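Local coordinates for bifunctional protein PutA (Bdellovibrio bacteriovorus, PDB 5UR2) that probably couples proline dehydrogenase and L-glutamate gamma-semialdehyde dehydrogenase activities, carrying out both steps of the oxidation of proline to glutamate, at residues 784-797 with 882-896. Sequence-based numbering, arbitrary orientation.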
# COMPACT_ATOMS: atom_id res chain seq x y z
N SER B 784 -8.33 23.89 21.80
CA SER B 784 -8.07 24.70 22.98
C SER B 784 -7.55 26.08 22.65
O SER B 784 -7.44 26.93 23.55
CB SER B 784 -7.08 23.98 23.91
OG SER B 784 -5.89 23.63 23.21
N ARG B 785 -7.22 26.33 21.38
CA ARG B 785 -6.72 27.62 20.93
C ARG B 785 -7.56 28.06 19.74
O ARG B 785 -7.81 27.27 18.82
CB ARG B 785 -5.24 27.52 20.52
CG ARG B 785 -4.29 27.20 21.68
CD ARG B 785 -2.86 27.17 21.18
NE ARG B 785 -2.67 26.20 20.11
CZ ARG B 785 -1.81 26.34 19.11
NH1 ARG B 785 -1.06 27.44 19.03
NH2 ARG B 785 -1.73 25.40 18.18
N VAL B 786 -8.04 29.30 19.78
CA VAL B 786 -8.76 29.88 18.66
C VAL B 786 -8.02 31.14 18.27
O VAL B 786 -7.96 32.09 19.05
CB VAL B 786 -10.24 30.15 18.99
CG1 VAL B 786 -11.00 30.59 17.75
CG2 VAL B 786 -10.87 28.88 19.57
N ILE B 787 -7.45 31.14 17.07
CA ILE B 787 -6.57 32.21 16.59
C ILE B 787 -7.37 33.02 15.58
O ILE B 787 -7.74 32.50 14.52
CB ILE B 787 -5.28 31.65 15.99
CG1 ILE B 787 -4.56 30.75 17.01
CG2 ILE B 787 -4.36 32.76 15.55
CD1 ILE B 787 -3.38 29.96 16.44
N VAL B 788 -7.67 34.27 15.92
CA VAL B 788 -8.66 35.09 15.23
C VAL B 788 -7.97 36.33 14.67
O VAL B 788 -7.35 37.09 15.42
CB VAL B 788 -9.82 35.50 16.15
CG1 VAL B 788 -10.88 36.24 15.35
CG2 VAL B 788 -10.42 34.30 16.88
N LEU B 789 -8.13 36.56 13.37
CA LEU B 789 -7.53 37.74 12.76
C LEU B 789 -8.25 39.00 13.22
O LEU B 789 -9.43 38.98 13.58
CB LEU B 789 -7.56 37.63 11.24
CG LEU B 789 -6.33 37.02 10.55
CD1 LEU B 789 -6.14 35.54 10.93
CD2 LEU B 789 -6.46 37.18 9.04
N ASP B 790 -7.52 40.12 13.20
CA ASP B 790 -7.93 41.31 13.94
C ASP B 790 -9.24 41.89 13.42
O ASP B 790 -10.11 42.27 14.21
CB ASP B 790 -6.81 42.36 13.89
CG ASP B 790 -6.97 43.43 14.96
OD1 ASP B 790 -6.78 43.08 16.14
OD2 ASP B 790 -7.28 44.60 14.64
N GLU B 791 -9.41 41.97 12.09
CA GLU B 791 -10.59 42.64 11.55
C GLU B 791 -11.88 41.94 11.96
O GLU B 791 -12.91 42.59 12.12
CB GLU B 791 -10.50 42.73 10.02
N VAL B 792 -11.85 40.62 12.12
CA VAL B 792 -13.06 39.88 12.46
C VAL B 792 -13.13 39.55 13.95
O VAL B 792 -14.10 38.93 14.40
CB VAL B 792 -13.18 38.62 11.58
CG1 VAL B 792 -12.30 37.46 12.11
CG2 VAL B 792 -14.65 38.22 11.38
N TYR B 793 -12.13 39.98 14.74
CA TYR B 793 -12.02 39.55 16.13
C TYR B 793 -13.27 39.87 16.94
O TYR B 793 -13.79 39.02 17.67
CB TYR B 793 -10.79 40.20 16.77
CG TYR B 793 -10.46 39.68 18.14
CD1 TYR B 793 -11.07 40.20 19.29
CD2 TYR B 793 -9.50 38.68 18.31
CE1 TYR B 793 -10.75 39.72 20.55
CE2 TYR B 793 -9.18 38.19 19.57
CZ TYR B 793 -9.80 38.71 20.68
OH TYR B 793 -9.47 38.22 21.92
N ASP B 794 -13.74 41.11 16.85
CA ASP B 794 -14.86 41.54 17.69
C ASP B 794 -16.15 40.80 17.34
O ASP B 794 -16.90 40.40 18.23
CB ASP B 794 -15.04 43.06 17.59
CG ASP B 794 -13.92 43.83 18.27
OD1 ASP B 794 -13.26 43.26 19.17
OD2 ASP B 794 -13.69 45.00 17.91
N ARG B 795 -16.44 40.66 16.05
CA ARG B 795 -17.66 39.97 15.62
C ARG B 795 -17.66 38.50 16.03
O ARG B 795 -18.65 37.98 16.56
CB ARG B 795 -17.82 40.11 14.11
CG ARG B 795 -18.44 41.41 13.64
CD ARG B 795 -18.32 41.56 12.13
NE ARG B 795 -16.95 41.93 11.76
CZ ARG B 795 -16.37 41.61 10.61
NH1 ARG B 795 -17.03 40.89 9.71
NH2 ARG B 795 -15.12 42.00 10.36
N PHE B 796 -16.55 37.80 15.77
CA PHE B 796 -16.50 36.38 16.06
C PHE B 796 -16.58 36.11 17.55
O PHE B 796 -17.34 35.25 18.00
CB PHE B 796 -15.22 35.78 15.48
CG PHE B 796 -14.97 34.38 15.93
CD1 PHE B 796 -15.60 33.32 15.31
CD2 PHE B 796 -14.09 34.13 16.97
CE1 PHE B 796 -15.37 32.02 15.73
CE2 PHE B 796 -13.87 32.84 17.38
CZ PHE B 796 -14.51 31.79 16.75
N VAL B 797 -15.79 36.85 18.34
CA VAL B 797 -15.73 36.61 19.77
C VAL B 797 -17.07 36.94 20.43
O VAL B 797 -17.50 36.24 21.36
CB VAL B 797 -14.56 37.40 20.39
CG1 VAL B 797 -14.65 37.45 21.89
CG2 VAL B 797 -13.26 36.73 19.99
N ALA B 882 -8.32 29.31 24.92
CA ALA B 882 -7.55 30.55 24.82
C ALA B 882 -7.79 31.17 23.45
O ALA B 882 -7.43 30.57 22.43
CB ALA B 882 -6.05 30.28 25.03
N VAL B 883 -8.40 32.35 23.43
CA VAL B 883 -8.60 33.11 22.19
C VAL B 883 -7.38 34.00 21.98
O VAL B 883 -7.02 34.79 22.86
CB VAL B 883 -9.89 33.95 22.24
CG1 VAL B 883 -10.04 34.76 20.96
CG2 VAL B 883 -11.09 33.07 22.42
N ILE B 884 -6.72 33.87 20.82
CA ILE B 884 -5.45 34.53 20.55
C ILE B 884 -5.61 35.45 19.35
O ILE B 884 -6.14 35.04 18.32
CB ILE B 884 -4.32 33.52 20.29
CG1 ILE B 884 -4.21 32.50 21.42
CG2 ILE B 884 -2.99 34.24 20.09
CD1 ILE B 884 -3.29 31.34 21.10
N ARG B 885 -5.11 36.67 19.47
CA ARG B 885 -5.25 37.63 18.39
C ARG B 885 -4.11 37.46 17.39
O ARG B 885 -2.98 37.16 17.77
CB ARG B 885 -5.27 39.05 18.94
CG ARG B 885 -5.93 40.05 18.01
CD ARG B 885 -5.81 41.45 18.58
NE ARG B 885 -6.75 41.67 19.67
CZ ARG B 885 -7.93 42.25 19.52
NH1 ARG B 885 -8.32 42.67 18.33
NH2 ARG B 885 -8.72 42.42 20.57
N ALA B 886 -4.43 37.62 16.10
CA ALA B 886 -3.42 37.58 15.05
C ALA B 886 -3.63 38.76 14.10
O ALA B 886 -4.76 39.08 13.75
CB ALA B 886 -3.45 36.27 14.26
N LYS B 887 -2.53 39.42 13.74
CA LYS B 887 -2.61 40.57 12.82
C LYS B 887 -2.98 40.12 11.41
O LYS B 887 -3.70 40.83 10.71
CB LYS B 887 -1.29 41.35 12.82
N ASN B 888 -2.48 38.97 10.97
CA ASN B 888 -2.71 38.49 9.62
C ASN B 888 -2.45 36.98 9.58
O ASN B 888 -2.08 36.38 10.60
CB ASN B 888 -1.84 39.25 8.61
CG ASN B 888 -0.36 39.25 8.99
OD1 ASN B 888 0.15 38.28 9.56
ND2 ASN B 888 0.34 40.35 8.67
N LEU B 889 -2.61 36.39 8.40
CA LEU B 889 -2.43 34.94 8.29
C LEU B 889 -1.00 34.53 8.62
O LEU B 889 -0.78 33.43 9.16
CB LEU B 889 -2.81 34.45 6.89
CG LEU B 889 -2.89 32.92 6.71
CD1 LEU B 889 -3.91 32.27 7.65
CD2 LEU B 889 -3.22 32.59 5.27
N ASP B 890 -0.01 35.37 8.30
CA ASP B 890 1.37 35.10 8.68
C ASP B 890 1.50 34.83 10.18
O ASP B 890 2.04 33.80 10.60
CB ASP B 890 2.27 36.28 8.30
CG ASP B 890 2.68 36.26 6.84
OD1 ASP B 890 2.43 35.25 6.16
OD2 ASP B 890 3.27 37.28 6.40
N GLN B 891 1.02 35.77 11.01
CA GLN B 891 1.14 35.60 12.45
C GLN B 891 0.25 34.46 12.94
O GLN B 891 0.61 33.75 13.89
CB GLN B 891 0.78 36.90 13.18
CG GLN B 891 1.08 36.86 14.68
CD GLN B 891 0.70 38.13 15.41
OE1 GLN B 891 -0.16 38.89 14.97
NE2 GLN B 891 1.34 38.37 16.55
N ALA B 892 -0.91 34.27 12.31
CA ALA B 892 -1.81 33.21 12.73
C ALA B 892 -1.15 31.85 12.57
O ALA B 892 -1.24 30.99 13.45
CB ALA B 892 -3.11 33.27 11.92
N LEU B 893 -0.46 31.64 11.45
CA LEU B 893 0.23 30.38 11.23
C LEU B 893 1.41 30.23 12.18
O LEU B 893 1.59 29.16 12.76
CB LEU B 893 0.65 30.30 9.76
CG LEU B 893 -0.57 29.99 8.87
CD1 LEU B 893 -0.31 30.19 7.37
CD2 LEU B 893 -1.00 28.59 9.13
N ASP B 894 2.18 31.31 12.38
CA ASP B 894 3.32 31.27 13.31
C ASP B 894 2.87 30.84 14.70
O ASP B 894 3.48 29.96 15.32
CB ASP B 894 4.00 32.64 13.40
CG ASP B 894 4.78 33.01 12.15
OD1 ASP B 894 5.08 32.12 11.32
OD2 ASP B 894 5.12 34.21 12.02
N ILE B 895 1.80 31.46 15.20
CA ILE B 895 1.26 31.07 16.50
C ILE B 895 0.76 29.64 16.46
O ILE B 895 1.03 28.85 17.38
CB ILE B 895 0.16 32.06 16.94
CG1 ILE B 895 0.78 33.42 17.23
CG2 ILE B 895 -0.59 31.52 18.15
CD1 ILE B 895 -0.23 34.50 17.46
N ALA B 896 0.05 29.27 15.39
CA ALA B 896 -0.50 27.92 15.35
C ALA B 896 0.60 26.87 15.39
O ALA B 896 0.42 25.81 15.99
CB ALA B 896 -1.38 27.74 14.10
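Strands 784-789 and 882-886 run parallel, and five backbone hydrogen bonds join them, from A882 N to S784 O through A886 N to V788 O. On one face, R785 reaches the last turn of helix 889-896, where the chain leaves the helix. R785 NH1 donates to I895 O (3.0 Å) and R785 NH2, almost straight, to A896 O (3.1 Å), both oxygens lying at the guanidinium edge; a bend at chi3 (-58°) turns the group there. Arginine suits this buried place because it offers two N-H groups side by side; K750 O takes a weak further bond from NH2, and S898 OG also bonds to I895 O. Beside it, I787 CD1 meets I895 CG2 at 3.6 Å, while small A892 and A896 let the helix lie close. On the other face, the R885 guanidinium makes a cation-pi stack on the Y793 ring, planes 22° apart. Arginine's flat cation can cover the ring while R885 NH1 forms a salt bridge with D790 OD1 (2.7 Å), from above the carboxylate plane, and NE pairs with D864, whose backbone N donates to Y793 OH. In this parallel alpha/beta part of the aldehyde dehydrogenase fold, helices 790-806 and 889-896 cover opposite sheet faces, and strand 783-789 lies between strands 880-886 and 751-755.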